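PDB 5I97: conjugal transfer protein from Escherichia coli, which is the VirB8-like inner-membrane component of the pKM101 type IV secretion system, represented here by its soluble C-terminal part, and probably takes part in conjugal DNA transfer. Local coordinates for residues A55-M59 with Q143-N147; Q124-A128 with R157-E161; G83-T87 with V111-R115; L97-V103 with I129-E133; V38-S43 with R89-N93. All coordinates share one frame; numbering follows the deposited sequence.

Interaction 1 (A55-M59 with Q143-N147)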
# COMPACT_ATOMS: atom_id res chain seq x y z
N ALA A 55 -19.26 8.38 4.73
CA ALA A 55 -19.23 9.03 3.43
C ALA A 55 -20.30 8.49 2.47
O ALA A 55 -21.00 9.27 1.82
CB ALA A 55 -17.86 8.88 2.81
N VAL A 56 -20.42 7.17 2.38
CA VAL A 56 -21.41 6.56 1.50
C VAL A 56 -22.82 6.97 1.90
O VAL A 56 -23.65 7.25 1.04
CB VAL A 56 -21.31 5.03 1.51
CG1 VAL A 56 -22.46 4.40 0.75
CG2 VAL A 56 -19.97 4.60 0.94
N GLY A 57 -23.06 7.04 3.21
CA GLY A 57 -24.35 7.47 3.72
C GLY A 57 -24.71 8.89 3.33
O GLY A 57 -25.85 9.15 2.95
N LEU A 58 -23.75 9.80 3.42
CA LEU A 58 -24.00 11.19 3.07
C LEU A 58 -24.17 11.39 1.57
O LEU A 58 -24.79 12.34 1.14
CB LEU A 58 -22.88 12.09 3.58
CG LEU A 58 -22.68 12.14 5.10
CD1 LEU A 58 -21.46 12.98 5.43
CD2 LEU A 58 -23.92 12.70 5.77
N MET A 59 -23.61 10.47 0.78
CA MET A 59 -23.61 10.61 -0.66
C MET A 59 -24.61 9.69 -1.32
O MET A 59 -24.46 9.35 -2.48
CB MET A 59 -22.22 10.33 -1.22
CG MET A 59 -21.16 11.30 -0.75
SD MET A 59 -19.53 10.77 -1.28
CE MET A 59 -18.51 11.91 -0.36
N GLN A 143 -20.87 17.18 7.66
CA GLN A 143 -21.28 16.75 6.33
C GLN A 143 -20.73 17.68 5.26
O GLN A 143 -20.36 17.24 4.17
CB GLN A 143 -22.80 16.76 6.23
CG GLN A 143 -23.49 16.26 7.47
CD GLN A 143 -24.99 16.38 7.34
OE1 GLN A 143 -25.50 17.47 7.12
NE2 GLN A 143 -25.69 15.26 7.47
N ARG A 144 -20.73 18.97 5.56
CA ARG A 144 -20.17 19.99 4.68
C ARG A 144 -18.70 19.75 4.36
O ARG A 144 -18.24 20.09 3.28
CB ARG A 144 -20.35 21.37 5.31
CG ARG A 144 -21.50 22.16 4.68
CD ARG A 144 -21.96 23.31 5.58
NE ARG A 144 -20.88 24.22 5.95
CZ ARG A 144 -20.09 24.87 5.09
NH1 ARG A 144 -20.25 24.73 3.78
NH2 ARG A 144 -19.14 25.67 5.55
N TYR A 145 -17.99 19.14 5.29
CA TYR A 145 -16.56 18.89 5.15
C TYR A 145 -16.32 17.59 4.39
O TYR A 145 -15.19 17.24 4.08
CB TYR A 145 -15.93 18.84 6.54
CG TYR A 145 -14.43 18.58 6.65
CD1 TYR A 145 -13.51 19.62 6.58
CD2 TYR A 145 -13.95 17.30 6.89
CE1 TYR A 145 -12.14 19.39 6.72
CE2 TYR A 145 -12.59 17.06 7.03
CZ TYR A 145 -11.69 18.10 6.94
OH TYR A 145 -10.34 17.85 7.08
N VAL A 146 -17.40 16.89 4.07
CA VAL A 146 -17.34 15.58 3.43
C VAL A 146 -18.04 15.60 2.08
O VAL A 146 -17.53 15.07 1.10
CB VAL A 146 -17.96 14.48 4.32
CG1 VAL A 146 -17.95 13.15 3.60
CG2 VAL A 146 -17.17 14.35 5.60
N ASN A 147 -19.22 16.22 2.06
CA ASN A 147 -20.04 16.28 0.86
C ASN A 147 -20.58 17.69 0.63
O ASN A 147 -21.78 17.91 0.67
CB ASN A 147 -21.20 15.29 1.00
CG ASN A 147 -21.91 15.03 -0.30
OD1 ASN A 147 -21.33 15.18 -1.37
ND2 ASN A 147 -23.18 14.66 -0.22

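Interaction 2 (Q124-A128 with R157-E161)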
# COMPACT_ATOMS: atom_id res chain seq x y z
N GLN A 124 -10.30 -8.81 -9.28
CA GLN A 124 -11.65 -9.00 -9.82
C GLN A 124 -12.10 -7.71 -10.50
O GLN A 124 -11.89 -6.63 -9.96
CB GLN A 124 -12.62 -9.40 -8.71
CG GLN A 124 -12.41 -10.79 -8.16
CD GLN A 124 -13.19 -11.01 -6.90
OE1 GLN A 124 -13.03 -10.27 -5.92
NE2 GLN A 124 -14.08 -11.98 -6.92
N ARG A 125 -12.69 -7.80 -11.68
CA ARG A 125 -13.07 -6.60 -12.42
C ARG A 125 -14.58 -6.42 -12.42
O ARG A 125 -15.33 -7.39 -12.57
CB ARG A 125 -12.54 -6.64 -13.86
CG ARG A 125 -11.01 -6.63 -13.91
CD ARG A 125 -10.40 -6.57 -15.33
NE ARG A 125 -10.27 -5.19 -15.79
CZ ARG A 125 -9.23 -4.70 -16.46
NH1 ARG A 125 -8.22 -5.50 -16.79
NH2 ARG A 125 -9.20 -3.43 -16.82
N TRP A 126 -15.03 -5.19 -12.23
CA TRP A 126 -16.46 -4.93 -12.10
C TRP A 126 -16.95 -3.75 -12.92
O TRP A 126 -16.18 -2.88 -13.32
CB TRP A 126 -16.82 -4.67 -10.64
CG TRP A 126 -16.21 -5.61 -9.66
CD1 TRP A 126 -14.99 -5.49 -9.06
CD2 TRP A 126 -16.79 -6.81 -9.14
NE1 TRP A 126 -14.78 -6.54 -8.22
CE2 TRP A 126 -15.88 -7.37 -8.25
CE3 TRP A 126 -18.02 -7.46 -9.35
CZ2 TRP A 126 -16.13 -8.55 -7.56
CZ3 TRP A 126 -18.27 -8.63 -8.67
CH2 TRP A 126 -17.33 -9.17 -7.79
N ILE A 127 -18.26 -3.70 -13.15
CA ILE A 127 -18.89 -2.54 -13.76
C ILE A 127 -19.93 -1.96 -12.81
O ILE A 127 -20.83 -2.67 -12.35
CB ILE A 127 -19.58 -2.89 -15.09
CG1 ILE A 127 -18.62 -3.66 -16.00
CG2 ILE A 127 -20.08 -1.63 -15.77
CD1 ILE A 127 -19.26 -4.17 -17.27
N ALA A 128 -19.81 -0.67 -12.51
CA ALA A 128 -20.79 0.02 -11.68
C ALA A 128 -21.63 0.98 -12.51
O ALA A 128 -21.10 1.92 -13.10
CB ALA A 128 -20.09 0.76 -10.56
N ARG A 157 -25.78 -0.22 -9.02
CA ARG A 157 -25.70 -1.65 -9.21
C ARG A 157 -24.37 -2.02 -9.82
O ARG A 157 -23.88 -1.36 -10.74
CB ARG A 157 -26.90 -2.13 -10.03
CG ARG A 157 -26.87 -1.83 -11.49
CD ARG A 157 -28.04 -2.50 -12.20
NE ARG A 157 -28.18 -2.04 -13.58
CZ ARG A 157 -27.67 -2.65 -14.64
NH1 ARG A 157 -26.98 -3.77 -14.50
NH2 ARG A 157 -27.86 -2.14 -15.85
N VAL A 158 -23.78 -3.07 -9.28
CA VAL A 158 -22.48 -3.55 -9.70
C VAL A 158 -22.63 -4.95 -10.27
O VAL A 158 -23.39 -5.76 -9.76
CB VAL A 158 -21.47 -3.55 -8.54
CG1 VAL A 158 -20.13 -4.12 -8.97
CG2 VAL A 158 -21.30 -2.13 -8.01
N ASN A 159 -21.91 -5.21 -11.35
CA ASN A 159 -21.88 -6.51 -11.98
C ASN A 159 -20.47 -6.83 -12.37
O ASN A 159 -19.67 -5.92 -12.59
CB ASN A 159 -22.78 -6.56 -13.22
CG ASN A 159 -24.21 -6.20 -12.93
OD1 ASN A 159 -24.75 -5.23 -13.46
ND2 ASN A 159 -24.86 -7.00 -12.11
N PRO A 160 -20.14 -8.12 -12.44
CA PRO A 160 -18.78 -8.50 -12.84
C PRO A 160 -18.55 -8.15 -14.31
O PRO A 160 -19.52 -7.98 -15.02
CB PRO A 160 -18.75 -10.01 -12.63
CG PRO A 160 -19.88 -10.30 -11.69
CD PRO A 160 -20.93 -9.29 -12.02
N GLU A 161 -17.30 -8.14 -14.75
CA GLU A 161 -16.95 -7.84 -16.13
C GLU A 161 -16.74 -9.13 -16.91
O GLU A 161 -16.19 -10.09 -16.38
CB GLU A 161 -15.67 -7.00 -16.21
CG GLU A 161 -15.28 -6.58 -17.62
CD GLU A 161 -15.78 -5.22 -18.01
OE1 GLU A 161 -15.91 -4.36 -17.11
OE2 GLU A 161 -16.05 -4.99 -19.20

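Interaction 3 (G83-T87 with V111-R115)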
# COMPACT_ATOMS: atom_id res chain seq x y z
N GLY A 83 -13.49 -7.48 10.90
CA GLY A 83 -12.56 -6.72 11.69
C GLY A 83 -11.42 -6.24 10.81
O GLY A 83 -11.62 -5.68 9.73
N ASP A 84 -10.21 -6.53 11.27
CA ASP A 84 -9.00 -6.17 10.56
C ASP A 84 -8.33 -7.41 9.98
O ASP A 84 -7.15 -7.39 9.70
CB ASP A 84 -8.05 -5.45 11.51
CG ASP A 84 -6.84 -4.88 10.81
OD1 ASP A 84 -6.90 -4.67 9.58
OD2 ASP A 84 -5.82 -4.66 11.50
N SER A 85 -9.10 -8.48 9.78
CA SER A 85 -8.54 -9.72 9.27
C SER A 85 -8.17 -9.65 7.80
O SER A 85 -7.32 -10.40 7.34
CB SER A 85 -9.49 -10.89 9.49
OG SER A 85 -10.65 -10.76 8.69
N GLU A 86 -8.86 -8.81 7.05
CA GLU A 86 -8.67 -8.76 5.60
C GLU A 86 -8.89 -7.35 5.12
O GLU A 86 -9.39 -6.51 5.86
CB GLU A 86 -9.62 -9.72 4.87
CG GLU A 86 -11.06 -9.25 4.85
CD GLU A 86 -11.98 -10.19 4.11
OE1 GLU A 86 -12.22 -11.31 4.60
OE2 GLU A 86 -12.46 -9.82 3.03
N THR A 87 -8.48 -7.08 3.89
CA THR A 87 -8.65 -5.77 3.30
C THR A 87 -8.93 -5.85 1.80
O THR A 87 -8.50 -6.78 1.13
CB THR A 87 -7.42 -4.91 3.59
OG1 THR A 87 -7.65 -3.58 3.13
CG2 THR A 87 -6.20 -5.49 2.89
N VAL A 111 -8.66 -5.63 -5.36
CA VAL A 111 -7.65 -6.59 -4.93
C VAL A 111 -7.84 -6.88 -3.45
O VAL A 111 -7.62 -6.01 -2.61
CB VAL A 111 -6.22 -6.07 -5.17
CG1 VAL A 111 -5.20 -7.04 -4.59
CG2 VAL A 111 -5.96 -5.86 -6.65
N ARG A 112 -8.30 -8.08 -3.14
CA ARG A 112 -8.54 -8.45 -1.75
C ARG A 112 -7.30 -9.10 -1.14
O ARG A 112 -6.62 -9.90 -1.80
CB ARG A 112 -9.74 -9.38 -1.65
CG ARG A 112 -10.01 -9.93 -0.27
CD ARG A 112 -11.29 -10.71 -0.30
NE ARG A 112 -11.59 -11.30 0.99
CZ ARG A 112 -11.34 -12.56 1.31
NH1 ARG A 112 -10.78 -13.36 0.42
NH2 ARG A 112 -11.66 -13.01 2.52
N ARG A 113 -7.06 -8.83 0.13
CA ARG A 113 -5.93 -9.46 0.78
C ARG A 113 -6.31 -9.97 2.16
O ARG A 113 -6.71 -9.21 3.04
CB ARG A 113 -4.79 -8.44 0.89
CG ARG A 113 -3.69 -8.83 1.85
CD ARG A 113 -2.94 -10.05 1.33
NE ARG A 113 -1.86 -10.45 2.22
CZ ARG A 113 -0.59 -10.07 2.08
NH1 ARG A 113 -0.26 -9.24 1.10
NH2 ARG A 113 0.33 -10.49 2.93
N VAL A 114 -6.16 -11.28 2.35
CA VAL A 114 -6.40 -11.91 3.63
C VAL A 114 -5.10 -11.84 4.41
O VAL A 114 -4.07 -12.26 3.90
CB VAL A 114 -6.87 -13.35 3.47
CG1 VAL A 114 -7.37 -13.89 4.79
CG2 VAL A 114 -7.96 -13.42 2.41
N ARG A 115 -5.12 -11.29 5.61
CA ARG A 115 -3.89 -11.05 6.36
C ARG A 115 -3.17 -12.36 6.73
O ARG A 115 -1.95 -12.37 6.91
CB ARG A 115 -4.17 -10.24 7.63
CG ARG A 115 -4.68 -8.82 7.38
CD ARG A 115 -3.55 -7.82 7.33
NE ARG A 115 -3.97 -6.51 6.85
CZ ARG A 115 -4.61 -5.61 7.60
NH1 ARG A 115 -4.89 -5.90 8.87
NH2 ARG A 115 -4.96 -4.43 7.10

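Interaction 4 (L97-V103 with I129-E133)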
# COMPACT_ATOMS: atom_id res chain seq x y z
N LEU A 97 -19.30 9.13 -18.61
CA LEU A 97 -20.33 10.02 -18.10
C LEU A 97 -21.44 10.24 -19.10
O LEU A 97 -21.20 10.40 -20.30
CB LEU A 97 -19.75 11.38 -17.72
CG LEU A 97 -18.75 11.43 -16.56
CD1 LEU A 97 -18.39 12.85 -16.24
CD2 LEU A 97 -19.30 10.71 -15.35
N ASP A 98 -22.66 10.27 -18.59
CA ASP A 98 -23.80 10.77 -19.32
C ASP A 98 -24.39 11.88 -18.47
O ASP A 98 -25.36 11.68 -17.75
CB ASP A 98 -24.82 9.66 -19.61
CG ASP A 98 -25.99 10.15 -20.45
OD1 ASP A 98 -25.96 11.31 -20.91
OD2 ASP A 98 -26.94 9.37 -20.66
N LYS A 99 -23.79 13.06 -18.56
CA LYS A 99 -24.10 14.16 -17.66
C LYS A 99 -25.55 14.67 -17.69
O LYS A 99 -26.11 14.96 -16.64
CB LYS A 99 -23.15 15.32 -17.94
CG LYS A 99 -21.75 15.12 -17.40
CD LYS A 99 -20.90 16.38 -17.54
CE LYS A 99 -20.94 16.97 -18.95
NZ LYS A 99 -20.58 16.01 -20.04
N PRO A 100 -26.19 14.75 -18.87
CA PRO A 100 -27.58 15.21 -18.84
C PRO A 100 -28.55 14.30 -18.08
O PRO A 100 -29.59 14.76 -17.62
CB PRO A 100 -27.97 15.26 -20.32
CG PRO A 100 -26.70 15.49 -21.02
CD PRO A 100 -25.67 14.71 -20.25
N HIS A 101 -28.21 13.04 -17.94
CA HIS A 101 -29.14 12.11 -17.32
C HIS A 101 -28.68 11.65 -15.96
O HIS A 101 -29.36 10.89 -15.30
CB HIS A 101 -29.37 10.91 -18.25
CG HIS A 101 -29.73 11.30 -19.64
ND1 HIS A 101 -28.86 11.15 -20.70
CD2 HIS A 101 -30.84 11.90 -20.14
CE1 HIS A 101 -29.43 11.61 -21.80
NE2 HIS A 101 -30.63 12.07 -21.48
N GLY A 102 -27.53 12.14 -15.52
CA GLY A 102 -26.99 11.75 -14.24
C GLY A 102 -26.72 10.26 -14.17
O GLY A 102 -27.01 9.63 -13.16
N VAL A 103 -26.21 9.70 -15.25
CA VAL A 103 -25.88 8.28 -15.31
C VAL A 103 -24.40 8.14 -15.63
O VAL A 103 -23.87 8.88 -16.45
CB VAL A 103 -26.74 7.54 -16.34
CG1 VAL A 103 -26.25 6.14 -16.54
CG2 VAL A 103 -28.19 7.53 -15.90
N ILE A 129 -22.93 0.70 -12.59
CA ILE A 129 -23.87 1.61 -13.24
C ILE A 129 -24.53 2.51 -12.20
O ILE A 129 -25.25 2.04 -11.33
CB ILE A 129 -24.97 0.85 -14.01
CG1 ILE A 129 -24.36 -0.18 -14.96
CG2 ILE A 129 -25.89 1.83 -14.73
CD1 ILE A 129 -23.48 0.42 -16.02
N MET A 130 -24.29 3.81 -12.29
CA MET A 130 -24.69 4.70 -11.21
C MET A 130 -25.61 5.81 -11.69
O MET A 130 -25.45 6.33 -12.79
CB MET A 130 -23.44 5.31 -10.58
CG MET A 130 -22.33 4.32 -10.33
SD MET A 130 -20.84 5.10 -9.71
CE MET A 130 -21.46 5.89 -8.22
N GLY A 131 -26.57 6.17 -10.85
CA GLY A 131 -27.37 7.36 -11.07
C GLY A 131 -26.93 8.39 -10.04
O GLY A 131 -26.66 8.03 -8.90
N TYR A 132 -26.79 9.64 -10.45
CA TYR A 132 -26.35 10.67 -9.52
C TYR A 132 -26.98 12.04 -9.79
O TYR A 132 -27.62 12.27 -10.82
CB TYR A 132 -24.83 10.78 -9.55
CG TYR A 132 -24.28 11.35 -10.83
CD1 TYR A 132 -24.07 10.55 -11.93
CD2 TYR A 132 -23.96 12.70 -10.93
CE1 TYR A 132 -23.57 11.06 -13.10
CE2 TYR A 132 -23.46 13.22 -12.09
CZ TYR A 132 -23.27 12.40 -13.17
OH TYR A 132 -22.76 12.92 -14.34
N GLU A 133 -26.92 12.88 -8.77
CA GLU A 133 -27.46 14.24 -8.80
C GLU A 133 -26.85 15.04 -7.66
O GLU A 133 -26.28 14.46 -6.74
CB GLU A 133 -28.98 14.21 -8.68
CG GLU A 133 -29.49 13.59 -7.38
CD GLU A 133 -31.00 13.65 -7.26
OE1 GLU A 133 -31.68 13.70 -8.31
OE2 GLU A 133 -31.50 13.64 -6.12

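Interaction 5 (V38-S43 with R89-N93)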
# COMPACT_ATOMS: atom_id res chain seq x y z
N VAL A 38 -17.34 5.11 -5.29
CA VAL A 38 -16.99 3.73 -5.54
C VAL A 38 -15.84 3.29 -4.65
O VAL A 38 -15.84 2.20 -4.11
CB VAL A 38 -16.61 3.51 -7.01
CG1 VAL A 38 -16.00 2.11 -7.21
CG2 VAL A 38 -17.82 3.73 -7.90
N ILE A 39 -14.84 4.15 -4.50
CA ILE A 39 -13.72 3.82 -3.64
C ILE A 39 -14.15 3.64 -2.19
O ILE A 39 -13.73 2.70 -1.52
CB ILE A 39 -12.62 4.87 -3.77
CG1 ILE A 39 -11.94 4.74 -5.14
CG2 ILE A 39 -11.58 4.69 -2.70
CD1 ILE A 39 -11.02 5.88 -5.48
N HIS A 40 -15.01 4.54 -1.69
CA HIS A 40 -15.49 4.46 -0.32
C HIS A 40 -16.32 3.20 -0.11
O HIS A 40 -16.24 2.57 0.94
CB HIS A 40 -16.35 5.68 0.03
CG HIS A 40 -15.58 6.90 0.40
ND1 HIS A 40 -14.59 6.91 1.35
CD2 HIS A 40 -15.69 8.18 -0.03
CE1 HIS A 40 -14.11 8.13 1.48
NE2 HIS A 40 -14.76 8.92 0.65
N ARG A 41 -17.13 2.86 -1.10
CA ARG A 41 -18.12 1.79 -0.94
C ARG A 41 -17.56 0.40 -1.21
O ARG A 41 -17.93 -0.56 -0.53
CB ARG A 41 -19.32 2.06 -1.85
CG ARG A 41 -20.35 0.97 -1.83
CD ARG A 41 -21.70 1.47 -2.26
NE ARG A 41 -22.67 0.38 -2.27
CZ ARG A 41 -23.99 0.54 -2.33
NH1 ARG A 41 -24.52 1.76 -2.38
NH2 ARG A 41 -24.78 -0.52 -2.34
N GLU A 42 -16.66 0.28 -2.18
CA GLU A 42 -16.19 -1.03 -2.60
C GLU A 42 -14.88 -1.42 -1.93
O GLU A 42 -14.44 -2.55 -2.02
CB GLU A 42 -16.03 -1.08 -4.13
CG GLU A 42 -17.31 -0.80 -4.87
CD GLU A 42 -18.39 -1.79 -4.54
OE1 GLU A 42 -18.06 -2.97 -4.28
OE2 GLU A 42 -19.58 -1.40 -4.52
N SER A 43 -14.26 -0.46 -1.26
CA SER A 43 -13.08 -0.78 -0.48
C SER A 43 -13.48 -1.36 0.86
O SER A 43 -14.59 -1.14 1.34
CB SER A 43 -12.21 0.45 -0.24
OG SER A 43 -11.82 1.07 -1.44
N ARG A 89 -8.76 -3.27 -1.68
CA ARG A 89 -8.48 -1.99 -2.30
C ARG A 89 -9.11 -1.89 -3.70
O ARG A 89 -9.32 -2.90 -4.38
CB ARG A 89 -6.96 -1.73 -2.37
CG ARG A 89 -6.21 -2.45 -3.48
CD ARG A 89 -4.71 -2.12 -3.38
NE ARG A 89 -3.89 -2.88 -4.31
CZ ARG A 89 -3.36 -4.07 -4.05
NH1 ARG A 89 -3.54 -4.64 -2.87
NH2 ARG A 89 -2.63 -4.68 -4.98
N VAL A 90 -9.40 -0.66 -4.10
CA VAL A 90 -10.04 -0.37 -5.38
C VAL A 90 -9.12 0.34 -6.37
O VAL A 90 -8.38 1.24 -6.00
CB VAL A 90 -11.30 0.53 -5.20
CG1 VAL A 90 -11.82 1.05 -6.55
CG2 VAL A 90 -12.38 -0.19 -4.42
N LYS A 91 -9.16 -0.11 -7.62
CA LYS A 91 -8.53 0.57 -8.74
C LYS A 91 -9.59 0.98 -9.77
O LYS A 91 -10.26 0.12 -10.33
CB LYS A 91 -7.49 -0.34 -9.40
CG LYS A 91 -6.64 0.34 -10.46
CD LYS A 91 -6.01 1.62 -9.97
CE LYS A 91 -4.96 2.08 -10.96
NZ LYS A 91 -5.55 2.19 -12.31
N ILE A 92 -9.77 2.28 -9.97
CA ILE A 92 -10.67 2.76 -11.02
C ILE A 92 -10.00 2.62 -12.38
O ILE A 92 -8.90 3.12 -12.59
CB ILE A 92 -11.07 4.23 -10.79
CG1 ILE A 92 -11.69 4.42 -9.40
CG2 ILE A 92 -12.04 4.70 -11.87
CD1 ILE A 92 -13.01 3.72 -9.21
N ASN A 93 -10.67 1.96 -13.32
CA ASN A 93 -10.08 1.73 -14.64
C ASN A 93 -10.59 2.70 -15.72
O ASN A 93 -9.83 3.13 -16.58
CB ASN A 93 -10.33 0.29 -15.09
CG ASN A 93 -9.76 -0.74 -14.11
OD1 ASN A 93 -10.46 -1.66 -13.69
ND2 ASN A 93 -8.50 -0.57 -13.73
O HOH W 1 -9.30 1.41 -1.97

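Interaction 1 (A55-M59 with Q143-N147)
Leu58 and Gln143 meet at about a right angle, the leucine's forked end pressed against the glutamine chain. Leu58 CD2 lies along the amide end of Gln143, 3.5 Å from Gln143 NE2, and also touches Gln143 CG, while Leu58 CD1 fits between the base of Gln143 and Val146 CG1, 4.0 Å from the latter; the fork lets one residue fill both places. The amide of Gln143 presents its nitrogen to the leucine, and its OE1 accepts from the backbone N of Asn140. Val146 also crosses Met59 almost perpendicularly. With CG beside its own backbone N and an extended chain beyond (chi1 -63°), Met59 carries CE to 3.6 Å from Val146 O. Val146 CG1 touches Ala55 CB as well, at 4.3 Å. Nearer its root, Met59 CG rests 3.8 Å from the amide carbon CG of Asn147. The ND2 of that amide is bonded to Phe151 O and comes within 3.1 Å of Leu58 O. Were Asn147 replaced by an alanine, Phe151 O would probably lose this donor and a gap would open beside Met59 CG. Here the C-terminal end of helix 49-58 meets the turn after helix 141-144, a largely apolar junction between helical parts of a VirB8 domain, whose family belongs to the NTF2 clan.

Interaction 2 (Q124-A128 with R157-E161)
The indole of Trp126 has the backbone carbon C of Asn159 at its edge, near the ring plane, while Pro160 and Val158 approach it obliquely. This is an antiparallel pairing of strands 124-134 and 151-160 in the curved sheet of the VirB8 domain. Trp126 CZ3 touches Pro160 CG at 3.8 Å, and Trp126 CB meets Val158 CG1. Outside the pair, the ring stacks with Phe108 and its NE1 is bonded to Thr110 OG1, so a wide aromatic with one polar edge fits well here. Ile127 and Asn159 form a hydrogen-bonded pair: Ile127 N donates to Asn159 O at 2.7 Å, nearly straight at 172°, and Asn159 N returns a bond to Ile127 O. Next to it, Ala128 and Val158 face the same side as a non-hydrogen-bonded pair, with Ala128 CB 4.0 Å from Val158 CG2; the small alanine allows the branched valine to pack close. Proline fits opposite Trp126 because that pair is non-hydrogen-bonded: the position asks for no N-H toward strand 124-134. The carboxylate end of Glu161 lies across Ile127 at about a right angle. This last modelled residue donates from Glu161 N to Arg125 O at 3.0 Å, the donor lying 42° out of the carbonyl plane.

Interaction 3 (G83-T87 with V111-R115)
Two salt bridges join Asp84 to Arg115 and Glu86 to Arg112. In the second, the arginine grips side-on: Arg112 NE binds Glu86 OE2 and Arg112 NH2 binds Glu86 OE1, both at 2.7 Å. The carboxylate lies at the guanidinium edge but is turned 63° against its plane, so both oxygens are met from above the carboxylate. Arg112 reaches it with CG anti to the backbone N (chi1 175°) and the chain extended to NE. One guanidinium face carries Val114 CG2, and NH1 pairs with Asp121. With a leucine here instead of Arg112, the carboxylates of Glu86 and Asp121 would probably lose the cation they share. At the open end of the hairpin, Arg115 NH1 meets Asp84 OD1, while Asp84 OD2 is bonded to Tyr47 OH of the same chain and to His101 NE2 of the second subunit. The backbone bonds are those of an antiparallel hairpin. Thr87 N donates to Arg113 O at 2.9 Å, Arg113 N to Thr87 O at 2.7 Å, and Arg115 N to Ser85 O. Apolar contact is slight: Thr87 CG2 rests 3.8 Å from Arg113 CB. Long, flexible arginines suit this surface, where opposite charges tie the hairpin and are likely to offset one another beside the subunit contact.

Interaction 4 (L97-V103 with I129-E133)
Tyr132 leans its ring against the backbone of Gly102. Its CG sits between the backbone N and the carbonyl carbon (chi1 69°), which carries the ring from CB alongside the turn. CG and then CD1 pass by Gly102 O, CD1 at 3.3 Å, and CE1 lies 3.4 Å from Gly102 C. Over the ring face, Gly102 CA makes a CH-pi contact 3.9 Å from the centroid. At the tip, Tyr132 OH passes Lys99 CA at 3.8 Å and touches Lys99 CG; it is hydrogen-bonded to Asp30 OD2 of helix 27-42, while Lys99 NZ pairs with Asp27 of the same helix. The backbone adds its own hold, with Tyr132 N donating to Gly102 O at 2.7 Å. A G1 beta bulge, in which Gly102 and Val103 together stand opposite the single residue Asp98, shapes the turn between strands 86-98 and 103-114. Glycine suits the bulge because phi is positive (61°) and a CB would run into Tyr132 O. Val103 pairs with Gly131 as non-hydrogen-bonded neighbours, Val103 CA lying 3.2 Å from Met130 O. The chemistry therefore divides along the tyrosine: its apolar ring covers bare backbone, while its hydroxyl reaches an acid and so links this end of the sheet to helix 27-42.

Interaction 5 (V38-S43 with R89-N93)
Helix 38-42 runs roughly antiparallel to strand 89-93, their axes 7.9 Å apart at closest and their directions at 149°. Val90 is the strand residue with the most contacts to the helix. Its CG1 meets Ile39 CG1 at 4.0 Å, and its CG2 lies against Glu42 CB at 3.8 Å and Ser43 OG at 3.3 Å. Two residues on, Ile92 also points at the helix: its CD1 lies 3.9 Å from Val38 CG1, the two side chains meeting at a slant, and its CG1 approaches Ile39 CD1. Beta-branched residues serve well on both sides, since their methyls stay close to the backbone and fill a shallow interface. Of its side chain, Glu42 offers the CB, while its OE2 is bonded to Tyr156 OH. Ser43, where the helix ends, has OG beside its own N (chi1 -57°) and can thus turn back to donate to Ile39 O at 2.5 Å, in the carbonyl plane and on a lone pair. Ser43 N bonds the same oxygen. A water then gives a hydrogen to Ser43 OG and accepts from Val90 N at 3.0 Å, linking helix end to strand. A helix laid over a curved antiparallel sheet in this way is characteristic of the NTF2-like fold.

How the interactions relate
Interactions 2, 3 and 4 lie in the four-stranded sheet, and interaction 5 packs helix 27-42 onto it; interaction 1 joins helical parts. Interactions 3, 4 and 5 all use strand 86-98, whereas interactions 2 and 4 share strand 124-134 and meet through a probable bond from Ile129 N to Arg157 O. Interactions 3 and 4 sit on opposite sides of the chain's centre. Interaction 5, apolar apart from its serine and water, touches interaction 1 through His40 and Ala55. Interactions 1 and 4 are partly buried; 2, 3 and 5 are surface contacts by exposure, although 5 lies nearest the chain's centre. Interaction 2 relies chiefly on backbone bonds, interaction 3 adds two salt bridges to such bonds, and interaction 1 is mainly apolar.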